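Cytolethal distending toxin subunit B (Escherichia coli, PDB 2F1N) nicks DNA as the endonuclease subunit of a tripartite toxin, very probably damaging the DNA of intoxicated cells and thereby causing G2/M cell-cycle arrest. Local coordinates at residues Ala146-Ile149 with Asn154-Pro157; Asn165-Ser170 with Leu178-Leu183; Ala191-Asn196 with Leu221-Ala226. One frame throughout, in Å; residues are numbered along the deposited sequence.

Interaction 1 of 3, residues Ala146-Ile149 with Asn154-Pro157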
ATOM      1  N   ALA A 146       2.148   0.968   3.732  1.00 10.80           N
ATOM      2  CA  ALA A 146       2.786   1.047   5.063  1.00 12.33           C
ATOM      3  C   ALA A 146       4.017   0.169   5.117  1.00 10.81           C
ATOM      4  O   ALA A 146       4.079  -0.901   4.465  1.00 10.58           O
ATOM      5  CB  ALA A 146       1.860   0.614   6.162  1.00 11.82           C
ATOM      6  N   HIS A 147       5.016   0.652   5.864  1.00 10.53           N
ATOM      7  CA  HIS A 147       6.195  -0.176   6.064  1.00 10.42           C
ATOM      8  C   HIS A 147       6.657  -0.024   7.507  1.00  9.77           C
ATOM      9  O   HIS A 147       7.413   0.893   7.844  1.00 11.07           O
ATOM     10  CB  HIS A 147       7.302   0.221   5.101  1.00 10.31           C
ATOM     11  CG  HIS A 147       8.516  -0.654   5.226  1.00 12.38           C
ATOM     12  ND1 HIS A 147       9.727  -0.306   4.662  1.00 11.06           N
ATOM     13  CD2 HIS A 147       8.704  -1.845   5.859  1.00 10.73           C
ATOM     14  CE1 HIS A 147      10.619  -1.250   4.944  1.00 13.54           C
ATOM     15  NE2 HIS A 147      10.028  -2.195   5.673  1.00 12.89           N
ATOM     16  N   ALA A 148       6.211  -0.938   8.366  1.00 10.42           N
ATOM     17  CA  ALA A 148       6.512  -0.869   9.791  1.00 10.62           C
ATOM     18  C   ALA A 148       7.961  -1.254  10.011  1.00 11.86           C
ATOM     19  O   ALA A 148       8.543  -1.882   9.152  1.00 10.70           O
ATOM     20  CB  ALA A 148       5.567  -1.811  10.572  1.00 11.66           C
ATOM     21  N   ILE A 149       8.521  -0.868  11.164  1.00 12.77           N
ATOM     22  CA  ILE A 149       9.952  -1.076  11.426  1.00 13.91           C
ATOM     23  C   ILE A 149      10.219  -2.536  11.682  1.00 14.68           C
ATOM     24  O   ILE A 149       9.410  -3.215  12.335  1.00 14.62           O
ATOM     25  CB  ILE A 149      10.377  -0.246  12.635  1.00 12.71           C
ATOM     26  CG1 ILE A 149      10.188   1.249  12.362  1.00 13.42           C
ATOM     27  CG2 ILE A 149      11.914  -0.565  13.002  1.00 16.64           C
ATOM     28  CD1 ILE A 149      10.153   2.079  13.678  1.00 18.22           C
ATOM     29  N   ASN A 154       7.118  -3.515  17.360  1.00 16.73           N
ATOM     30  CA  ASN A 154       7.233  -2.387  16.435  1.00 14.38           C
ATOM     31  C   ASN A 154       5.988  -1.510  16.342  1.00 15.52           C
ATOM     32  O   ASN A 154       5.061  -1.593  17.188  1.00 14.26           O
ATOM     33  CB  ASN A 154       7.647  -2.925  15.059  1.00 13.70           C
ATOM     34  CG  ASN A 154       6.486  -3.602  14.298  1.00 11.35           C
ATOM     35  OD1 ASN A 154       5.343  -3.723  14.804  1.00 13.41           O
ATOM     36  ND2 ASN A 154       6.774  -4.053  13.077  1.00 12.71           N
ATOM     37  N   ASP A 155       5.996  -0.644  15.334  1.00 13.89           N
ATOM     38  CA  ASP A 155       4.954   0.370  15.175  1.00 12.17           C
ATOM     39  C   ASP A 155       3.709  -0.037  14.375  1.00 11.08           C
ATOM     40  O   ASP A 155       2.801   0.796  14.129  1.00 11.49           O
ATOM     41  CB  ASP A 155       5.588   1.640  14.609  1.00 12.07           C
ATOM     42  CG  ASP A 155       6.304   1.426  13.266  1.00 13.62           C
ATOM     43  OD1 ASP A 155       6.815   0.290  12.969  1.00 12.59           O
ATOM     44  OD2 ASP A 155       6.434   2.384  12.464  1.00 15.46           O
ATOM     45  N   ALA A 156       3.622  -1.319  14.004  1.00 10.63           N
ATOM     46  CA  ALA A 156       2.456  -1.736  13.198  1.00 11.87           C
ATOM     47  C   ALA A 156       1.105  -1.398  13.834  1.00 11.24           C
ATOM     48  O   ALA A 156       0.239  -0.826  13.136  1.00 11.49           O
ATOM     49  CB  ALA A 156       2.535  -3.224  12.784  1.00 10.62           C
ATOM     50  N   PRO A 157       0.847  -1.733  15.109  1.00 11.91           N
ATOM     51  CA  PRO A 157      -0.476  -1.394  15.681  1.00 11.06           C
ATOM     52  C   PRO A 157      -0.758   0.122  15.649  1.00 12.09           C
ATOM     53  O   PRO A 157      -1.877   0.542  15.337  1.00 12.20           O
ATOM     54  CB  PRO A 157      -0.383  -1.884  17.120  1.00 11.27           C
ATOM     55  CG  PRO A 157       0.636  -3.032  17.095  1.00 12.05           C
ATOM     56  CD  PRO A 157       1.669  -2.495  16.078  1.00 12.52           C
TER
HETATM   57  O   HOH W   1       7.024   2.624   9.912  1.00 16.41           O

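Interaction 2 of 3, residues Asn165-Ser170 with Leu178-Leu183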
ATOM      1  N   ASN A 165      -7.908   6.603  13.411  1.00 11.70           N
ATOM      2  CA  ASN A 165      -8.182   7.916  14.035  1.00 11.91           C
ATOM      3  C   ASN A 165      -8.248   9.086  13.051  1.00 11.60           C
ATOM      4  O   ASN A 165      -9.007  10.064  13.273  1.00 12.68           O
ATOM      5  CB  ASN A 165      -7.231   8.190  15.209  1.00 12.21           C
ATOM      6  CG  ASN A 165      -7.567   7.334  16.437  1.00 13.06           C
ATOM      7  OD1 ASN A 165      -8.666   7.425  16.996  1.00 16.78           O
ATOM      8  ND2 ASN A 165      -6.636   6.520  16.866  1.00 13.29           N
ATOM      9  N   PHE A 166      -7.417   9.040  11.997  1.00 12.05           N
ATOM     10  CA  PHE A 166      -7.428  10.072  10.975  1.00 12.16           C
ATOM     11  C   PHE A 166      -8.839  10.248  10.374  1.00 12.13           C
ATOM     12  O   PHE A 166      -9.381  11.378  10.325  1.00 13.83           O
ATOM     13  CB  PHE A 166      -6.406   9.738   9.873  1.00 11.03           C
ATOM     14  CG  PHE A 166      -6.468  10.660   8.682  1.00 14.15           C
ATOM     15  CD1 PHE A 166      -6.160  12.017   8.802  1.00 14.51           C
ATOM     16  CD2 PHE A 166      -6.883  10.167   7.435  1.00 14.95           C
ATOM     17  CE1 PHE A 166      -6.227  12.884   7.694  1.00 15.26           C
ATOM     18  CE2 PHE A 166      -6.927  11.015   6.321  1.00 16.89           C
ATOM     19  CZ  PHE A 166      -6.621  12.393   6.462  1.00 18.75           C
ATOM     20  N   PHE A 167      -9.448   9.143   9.959  1.00 11.48           N
ATOM     21  CA  PHE A 167     -10.784   9.207   9.391  1.00 12.00           C
ATOM     22  C   PHE A 167     -11.826   9.510  10.472  1.00 11.71           C
ATOM     23  O   PHE A 167     -12.674  10.339  10.249  1.00 13.28           O
ATOM     24  CB  PHE A 167     -11.128   7.921   8.623  1.00 12.35           C
ATOM     25  CG  PHE A 167     -10.331   7.778   7.400  1.00 13.26           C
ATOM     26  CD1 PHE A 167     -10.448   8.750   6.378  1.00 14.32           C
ATOM     27  CD2 PHE A 167      -9.336   6.808   7.314  1.00 11.42           C
ATOM     28  CE1 PHE A 167      -9.664   8.692   5.251  1.00 14.23           C
ATOM     29  CE2 PHE A 167      -8.511   6.767   6.190  1.00 13.44           C
ATOM     30  CZ  PHE A 167      -8.663   7.697   5.173  1.00 12.41           C
ATOM     31  N   ARG A 168     -11.722   8.892  11.652  1.00 12.88           N
ATOM     32  CA  ARG A 168     -12.707   9.179  12.732  1.00 13.21           C
ATOM     33  C   ARG A 168     -12.785  10.660  13.075  1.00 14.18           C
ATOM     34  O   ARG A 168     -13.886  11.198  13.352  1.00 15.79           O
ATOM     35  CB  ARG A 168     -12.333   8.389  14.035  1.00 13.05           C
ATOM     36  CG  ARG A 168     -13.488   8.383  15.083  1.00 15.61           C
ATOM     37  CD  ARG A 168     -13.421   7.210  15.995  1.00 21.54           C
ATOM     38  NE  ARG A 168     -14.414   7.301  17.069  1.00 24.77           N
ATOM     39  CZ  ARG A 168     -14.303   8.042  18.182  1.00 27.92           C
ATOM     40  NH1 ARG A 168     -13.261   8.827  18.408  1.00 29.56           N
ATOM     41  NH2 ARG A 168     -15.285   8.015  19.071  1.00 30.54           N
ATOM     42  N   ASP A 169     -11.637  11.330  13.056  1.00 13.26           N
ATOM     43  CA  ASP A 169     -11.562  12.717  13.482  1.00 14.38           C
ATOM     44  C   ASP A 169     -11.932  13.709  12.373  1.00 14.20           C
ATOM     45  O   ASP A 169     -11.932  14.919  12.622  1.00 14.79           O
ATOM     46  CB  ASP A 169     -10.134  13.019  13.909  1.00 14.52           C
ATOM     47  CG  ASP A 169      -9.781  12.393  15.254  1.00 18.09           C
ATOM     48  OD1 ASP A 169     -10.687  11.856  15.949  1.00 17.65           O
ATOM     49  OD2 ASP A 169      -8.600  12.378  15.633  1.00 17.63           O
ATOM     50  N   SER A 170     -12.215  13.217  11.162  1.00 15.51           N
ATOM     51  CA  SER A 170     -12.545  14.131  10.059  1.00 18.15           C
ATOM     52  C   SER A 170     -13.784  14.943  10.411  1.00 18.56           C
ATOM     53  O   SER A 170     -14.702  14.431  11.027  1.00 19.43           O
ATOM     54  CB  SER A 170     -12.819  13.397   8.754  1.00 18.06           C
ATOM     55  OG  SER A 170     -11.785  12.476   8.403  1.00 24.41           O
ATOM     56  N   LEU A 178     -15.408   6.722   5.138  1.00 14.17           N
ATOM     57  CA  LEU A 178     -14.720   6.115   4.001  1.00 13.69           C
ATOM     58  C   LEU A 178     -14.287   4.687   4.346  1.00 13.07           C
ATOM     59  O   LEU A 178     -13.958   4.354   5.511  1.00 13.85           O
ATOM     60  CB  LEU A 178     -13.486   6.972   3.631  1.00 12.82           C
ATOM     61  CG  LEU A 178     -13.742   8.394   3.068  1.00 12.06           C
ATOM     62  CD1 LEU A 178     -12.386   9.195   2.963  1.00 15.36           C
ATOM     63  CD2 LEU A 178     -14.472   8.373   1.678  1.00 11.23           C
ATOM     64  N   ASN A 179     -14.328   3.798   3.366  1.00 13.82           N
ATOM     65  CA  ASN A 179     -13.761   2.479   3.569  1.00 13.26           C
ATOM     66  C   ASN A 179     -12.283   2.560   3.281  1.00 13.91           C
ATOM     67  O   ASN A 179     -11.915   2.975   2.205  1.00 16.14           O
ATOM     68  CB  ASN A 179     -14.411   1.471   2.627  1.00 14.07           C
ATOM     69  CG  ASN A 179     -15.894   1.274   2.955  1.00 17.76           C
ATOM     70  OD1 ASN A 179     -16.226   0.950   4.073  1.00 20.73           O
ATOM     71  ND2 ASN A 179     -16.771   1.492   1.975  1.00 22.11           N
ATOM     72  N   TRP A 180     -11.463   2.166   4.246  1.00 12.13           N
ATOM     73  CA  TRP A 180      -9.997   2.261   4.060  1.00 11.53           C
ATOM     74  C   TRP A 180      -9.316   0.904   4.062  1.00 10.25           C
ATOM     75  O   TRP A 180      -9.809  -0.078   4.670  1.00 10.10           O
ATOM     76  CB  TRP A 180      -9.375   3.196   5.090  1.00  9.93           C
ATOM     77  CG  TRP A 180      -9.798   3.039   6.535  1.00 12.38           C
ATOM     78  CD1 TRP A 180     -10.737   3.799   7.177  1.00 10.48           C
ATOM     79  CD2 TRP A 180      -9.276   2.130   7.522  1.00 10.38           C
ATOM     80  NE1 TRP A 180     -10.828   3.427   8.495  1.00 13.29           N
ATOM     81  CE2 TRP A 180      -9.936   2.425   8.749  1.00 12.37           C
ATOM     82  CE3 TRP A 180      -8.276   1.113   7.517  1.00 11.80           C
ATOM     83  CZ2 TRP A 180      -9.680   1.727   9.951  1.00 13.65           C
ATOM     84  CZ3 TRP A 180      -8.008   0.422   8.731  1.00  9.73           C
ATOM     85  CH2 TRP A 180      -8.694   0.747   9.929  1.00 14.56           C
ATOM     86  N   MET A 181      -8.156   0.834   3.381  1.00  9.83           N
ATOM     87  CA  MET A 181      -7.394  -0.395   3.369  1.00 10.12           C
ATOM     88  C   MET A 181      -5.930  -0.011   3.504  1.00  9.71           C
ATOM     89  O   MET A 181      -5.473   0.838   2.766  1.00 10.70           O
ATOM     90  CB  MET A 181      -7.591  -1.171   2.068  1.00 10.96           C
ATOM     91  CG  MET A 181      -6.919  -2.524   2.193  1.00 14.31           C
ATOM     92  SD  MET A 181      -7.023  -3.576   0.735  1.00 21.75           S
ATOM     93  CE  MET A 181      -8.795  -3.697   0.516  1.00 18.32           C
ATOM     94  N   ILE A 182      -5.249  -0.624   4.461  1.00  9.85           N
ATOM     95  CA  ILE A 182      -3.800  -0.408   4.622  1.00  9.54           C
ATOM     96  C   ILE A 182      -3.081  -1.658   4.083  1.00 11.02           C
ATOM     97  O   ILE A 182      -3.297  -2.782   4.567  1.00 13.24           O
ATOM     98  CB  ILE A 182      -3.448  -0.223   6.109  1.00 10.85           C
ATOM     99  CG1 ILE A 182      -4.348   0.847   6.791  1.00 10.90           C
ATOM    100  CG2 ILE A 182      -1.946   0.158   6.199  1.00 11.18           C
ATOM    101  CD1 ILE A 182      -4.245   0.896   8.330  1.00 12.83           C
ATOM    102  N   LEU A 183      -2.208  -1.471   3.100  1.00 10.41           N
ATOM    103  CA  LEU A 183      -1.523  -2.591   2.438  1.00 10.86           C
ATOM    104  C   LEU A 183      -0.054  -2.405   2.735  1.00 10.74           C
ATOM    105  O   LEU A 183       0.484  -1.324   2.509  1.00 12.99           O
ATOM    106  CB  LEU A 183      -1.707  -2.453   0.927  1.00 10.56           C
ATOM    107  CG  LEU A 183      -3.136  -2.722   0.429  1.00 13.34           C
ATOM    108  CD1 LEU A 183      -3.484  -1.889  -0.854  1.00 12.79           C
ATOM    109  CD2 LEU A 183      -3.207  -4.222   0.123  1.00 13.80           C
TER

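Interaction 3 of 3, residues Ala191-Asn196 with Leu221-Ala226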
ATOM      1  N   ALA A 191      -1.881 -12.326  13.373  1.00 15.48           N
ATOM      2  CA  ALA A 191      -2.419 -12.436  14.731  1.00 15.34           C
ATOM      3  C   ALA A 191      -1.672 -11.577  15.746  1.00 14.63           C
ATOM      4  O   ALA A 191      -2.274 -11.094  16.729  1.00 15.01           O
ATOM      5  CB  ALA A 191      -2.462 -13.922  15.192  1.00 17.24           C
ATOM      6  N   ASP A 192      -0.352 -11.388  15.527  1.00 13.03           N
ATOM      7  CA  ASP A 192       0.425 -10.529  16.379  1.00 12.92           C
ATOM      8  C   ASP A 192       0.017  -9.065  16.298  1.00 12.86           C
ATOM      9  O   ASP A 192       0.045  -8.366  17.289  1.00 11.54           O
ATOM     10  CB  ASP A 192       1.921 -10.668  16.075  1.00 14.17           C
ATOM     11  CG  ASP A 192       2.761 -10.048  17.120  1.00 16.80           C
ATOM     12  OD1 ASP A 192       2.756 -10.565  18.272  1.00 18.43           O
ATOM     13  OD2 ASP A 192       3.475  -9.046  16.930  1.00 19.43           O
ATOM     14  N   LEU A 193      -0.341  -8.598  15.101  1.00 12.61           N
ATOM     15  CA  LEU A 193      -0.913  -7.271  14.977  1.00 13.01           C
ATOM     16  C   LEU A 193      -2.321  -7.201  15.640  1.00 12.18           C
ATOM     17  O   LEU A 193      -2.575  -6.274  16.404  1.00 12.00           O
ATOM     18  CB  LEU A 193      -1.061  -6.940  13.491  1.00 11.64           C
ATOM     19  CG  LEU A 193      -1.697  -5.590  13.166  1.00 13.97           C
ATOM     20  CD1 LEU A 193      -0.931  -4.390  13.839  1.00 14.77           C
ATOM     21  CD2 LEU A 193      -1.685  -5.475  11.622  1.00 18.05           C
ATOM     22  N   GLU A 194      -3.188  -8.169  15.346  1.00 13.52           N
ATOM     23  CA  GLU A 194      -4.604  -8.104  15.767  1.00 15.38           C
ATOM     24  C   GLU A 194      -4.710  -7.973  17.285  1.00 16.47           C
ATOM     25  O   GLU A 194      -5.467  -7.119  17.793  1.00 16.27           O
ATOM     26  CB  GLU A 194      -5.377  -9.350  15.267  1.00 17.46           C
ATOM     27  CG  GLU A 194      -6.825  -9.432  15.763  1.00 19.94           C
ATOM     28  CD  GLU A 194      -7.738  -8.374  15.158  1.00 27.48           C
ATOM     29  OE1 GLU A 194      -7.300  -7.617  14.254  1.00 26.13           O
ATOM     30  OE2 GLU A 194      -8.922  -8.296  15.590  1.00 32.25           O
ATOM     31  N   MET A 195      -3.913  -8.777  18.005  1.00 15.60           N
ATOM     32  CA  MET A 195      -3.972  -8.834  19.488  1.00 16.98           C
ATOM     33  C   MET A 195      -3.433  -7.580  20.194  1.00 16.71           C
ATOM     34  O   MET A 195      -3.645  -7.390  21.402  1.00 17.73           O
ATOM     35  CB  MET A 195      -3.346 -10.116  20.055  1.00 18.15           C
ATOM     36  CG  MET A 195      -1.839 -10.017  20.342  1.00 20.79           C
ATOM     37  SD  MET A 195      -1.029 -11.619  20.570  1.00 23.54           S
ATOM     38  CE  MET A 195      -0.868 -11.779  22.268  1.00 28.37           C
ATOM     39  N   ASN A 196      -2.713  -6.756  19.435  1.00 15.72           N
ATOM     40  CA  ASN A 196      -2.127  -5.521  19.909  1.00 15.70           C
ATOM     41  C   ASN A 196      -2.850  -4.250  19.441  1.00 16.74           C
ATOM     42  O   ASN A 196      -2.386  -3.142  19.671  1.00 17.30           O
ATOM     43  CB  ASN A 196      -0.616  -5.543  19.622  1.00 15.52           C
ATOM     44  CG  ASN A 196       0.094  -6.495  20.571  1.00 16.16           C
ATOM     45  OD1 ASN A 196       0.116  -6.216  21.764  1.00 19.48           O
ATOM     46  ND2 ASN A 196       0.629  -7.620  20.070  1.00 14.68           N
ATOM     47  N   LEU A 221       4.400 -11.451   6.622  1.00 15.67           N
ATOM     48  CA  LEU A 221       4.616 -10.073   7.066  1.00 14.35           C
ATOM     49  C   LEU A 221       3.881  -9.039   6.219  1.00 14.56           C
ATOM     50  O   LEU A 221       3.786  -7.866   6.611  1.00 14.88           O
ATOM     51  CB  LEU A 221       6.099  -9.750   7.009  1.00 15.17           C
ATOM     52  CG  LEU A 221       6.979 -10.630   7.900  1.00 11.72           C
ATOM     53  CD1 LEU A 221       8.453 -10.132   7.840  1.00 14.70           C
ATOM     54  CD2 LEU A 221       6.474 -10.743   9.327  1.00 10.50           C
ATOM     55  N   ASP A 222       3.443  -9.459   5.035  1.00 13.32           N
ATOM     56  CA  ASP A 222       2.891  -8.529   4.029  1.00 13.11           C
ATOM     57  C   ASP A 222       1.426  -8.892   3.833  1.00 12.11           C
ATOM     58  O   ASP A 222       1.111 -10.003   3.393  1.00 13.50           O
ATOM     59  CB  ASP A 222       3.633  -8.723   2.703  1.00 13.67           C
ATOM     60  CG  ASP A 222       5.103  -8.522   2.844  1.00 15.36           C
ATOM     61  OD1 ASP A 222       5.504  -7.322   2.909  1.00 15.82           O
ATOM     62  OD2 ASP A 222       5.954  -9.476   2.958  1.00 16.67           O
ATOM     63  N   TYR A 223       0.545  -7.949   4.102  1.00 11.69           N
ATOM     64  CA  TYR A 223      -0.876  -8.254   4.012  1.00 11.90           C
ATOM     65  C   TYR A 223      -1.669  -6.962   4.088  1.00 11.45           C
ATOM     66  O   TYR A 223      -1.099  -5.879   3.870  1.00 12.24           O
ATOM     67  CB  TYR A 223      -1.242  -9.295   5.118  1.00 12.75           C
ATOM     68  CG  TYR A 223      -0.761  -8.979   6.510  1.00 11.16           C
ATOM     69  CD1 TYR A 223      -1.543  -8.218   7.383  1.00 12.32           C
ATOM     70  CD2 TYR A 223       0.469  -9.493   6.997  1.00 11.38           C
ATOM     71  CE1 TYR A 223      -1.091  -7.926   8.702  1.00 12.48           C
ATOM     72  CE2 TYR A 223       0.960  -9.186   8.300  1.00 11.29           C
ATOM     73  CZ  TYR A 223       0.170  -8.431   9.136  1.00 11.90           C
ATOM     74  OH  TYR A 223       0.623  -8.141  10.379  1.00 13.11           O
ATOM     75  N   ALA A 224      -2.975  -7.055   4.365  1.00 10.97           N
ATOM     76  CA  ALA A 224      -3.864  -5.877   4.327  1.00 11.70           C
ATOM     77  C   ALA A 224      -4.716  -5.768   5.580  1.00 11.79           C
ATOM     78  O   ALA A 224      -5.056  -6.790   6.190  1.00 12.49           O
ATOM     79  CB  ALA A 224      -4.773  -5.879   3.084  1.00 12.51           C
ATOM     80  N   VAL A 225      -5.070  -4.528   5.958  1.00 10.66           N
ATOM     81  CA  VAL A 225      -6.060  -4.298   7.032  1.00 12.03           C
ATOM     82  C   VAL A 225      -7.144  -3.440   6.418  1.00 12.52           C
ATOM     83  O   VAL A 225      -6.859  -2.336   5.981  1.00 11.98           O
ATOM     84  CB  VAL A 225      -5.428  -3.576   8.268  1.00 11.37           C
ATOM     85  CG1 VAL A 225      -6.500  -3.400   9.380  1.00 14.20           C
ATOM     86  CG2 VAL A 225      -4.161  -4.303   8.785  1.00 13.00           C
ATOM     87  N   ALA A 226      -8.387  -3.932   6.373  1.00 12.75           N
ATOM     88  CA  ALA A 226      -9.521  -3.171   5.836  1.00 12.45           C
ATOM     89  C   ALA A 226     -10.342  -2.660   7.010  1.00 12.61           C
ATOM     90  O   ALA A 226     -10.473  -3.350   8.031  1.00 13.82           O
ATOM     91  CB  ALA A 226     -10.424  -4.085   4.937  1.00 13.54           C
TER

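Interaction 1 of 3, residues Ala146-Ile149 with Asn154-Pro157
Two hydrogen bonds run from one side of this turn to the other, and each pairs a side chain of 154-157 with the backbone of Ile-149. The carboxylate of Asp-155 takes the Ile-149 N-H on OD1, N to OD1 2.7 Å and almost straight at 174°, through the lone pair on the side of OD2. Asn-154 works on the carbonyl: its ND2 donates a hydrogen bond to Ile-149 O at 2.9 Å, with the oxygen close to the plane of the amide. That same ND2 also bonds Phe-186 O.

The other end of the amide closes an Asx turn leading into helix 156-168, Ala-156 N reaching Asn-154 OD1 at 3.1 Å from above the carbonyl plane, and Arg-188 NE binds this oxygen as well. With partners at both ends, the amide is fixed in its rotation. In the DNase I-like fold this is where strand 141-147 leaves the sheet and the chain turns back into a helix.

A water bridges His-147 O (2.7 Å) and Asp-155 OD2 (2.6 Å).

Apolar packing is slight: Ala-148 CB meets Ala-156 CB at 4.0 Å. Separately, the Ile-149 side chain crosses that of Asp-155 at about a right angle, CG1 to OD1 3.6 Å.

Interaction 2 of 3, residues Asn165-Ser170 with Leu178-Leu183
Phe-167 lays its ring alongside the indole of Trp-180, overlapping the five-membered ring only at its margin. The planes are near parallel, 14° apart, but slid so far that the centroids stand 5.0 Å from each other. The CD2-CE2 side of the phenylalanine does the touching, closest where Phe-167 CD2 comes to 3.3 Å from Trp-180 CD1, and CE2 of the phenylalanine reaches back to the Trp-180 CB at 3.8 Å.

Across the ring from the indole, Leu-178 sets one methyl against the phenylalanine, CD1 to Phe-167 CE1 3.6 Å, the two side chains crossing at about a right angle. This is helix-on-sheet packing within one layer pair of the DNase I-like sandwich: the last turn of helix 156-168 lies against strand 179-183, with Phe-121 meeting Phe-167 edge-to-face and Ala-142 and Phe-144 of the neighbouring strand also touching it. The indole N-H is spent on Ser-229 OG.

Behind the ring the helix ends, and Phe-167 O takes two bonds from the same residue and from the same face of its plane, Ser-170 N at 3.1 Å and Ser-170 OG at 3.0 Å.

Interaction 3 of 3, residues Ala191-Asn196 with Leu221-Ala226
Helix 190-194 belongs to the nuclear localization signal of this toxin subunit, and one leucine from it, Leu-193, packs onto strand 222-228 of the six-stranded sheet. Its CB and CD2 both lie 3.7 Å from Tyr-223 OH. The CD2 methyl also comes to the edge of the tyrosine ring, near its plane, 3.9 Å from Tyr-223 CE1, so the phenol is met along its rim. Further along the strand the same methyl touches Val-225 CG2 at 3.9 Å. With CG opposite the backbone N of the leucine (chi1 178°) the branch is carried out from the helix toward the strand, and chi2 of 56° then sets CD2 anti to CA, at full reach, where it can touch both residues.

Tyr-223 and Val-225 are alternate residues of the strand and point to the same side of the sheet, the side on which the helix lies. The signal segment is therefore folded into the DNase I-like domain here, with Leu-193 buried while Ala-191, Met-195 and Asn-196 are exposed. Leu-193 also touches Ala-156 and Pro-157 at the start of helix 156-168, and Tyr-223 stacks on Phe-186.

The polar tip of the tyrosine is occupied: OH is hydrogen-bonded to Arg-188 O, just before the helix. Arg-188 returns with its side chain, forming a salt bridge to Asp-192 OD2.

Within 191-196 itself, Met-195 N makes a helical bond to Ala-191 O at 3.1 Å and Asn-196 N reaches Leu-193 O at 3.1 Å. The side-chain feature is the Asn-196 amide, which donates from ND2 to Asp-192 O at 2.9 Å. That bond lies in the carbonyl plane and near the plane of the amide, which sets the rotation of the Asn-196 side chain.

How the interactions relate
The three contacts follow one another in series along the chain and all reach the same six-stranded sheet of the DNase I-like domain. Strand 179-183 of interaction 2 lies between strand 141-147 of interaction 1 and strand 222-228 of interaction 3, joined by probable hydrogen bonds, Ala-146 N to Leu-183 O at 3.1 Å and Ile-182 N to Val-225 O at 2.8 Å. Helix 156-168 enters at interaction 1 and ends at interaction 2, their centres about 16 Å apart. Interactions 1 and 3 are closer, about 10 Å between centres, and Pro-157 CB lies 3.5 Å from Asn-196 O. One sheet and its helices thus unite chain segments up to 80 residues apart in sequence.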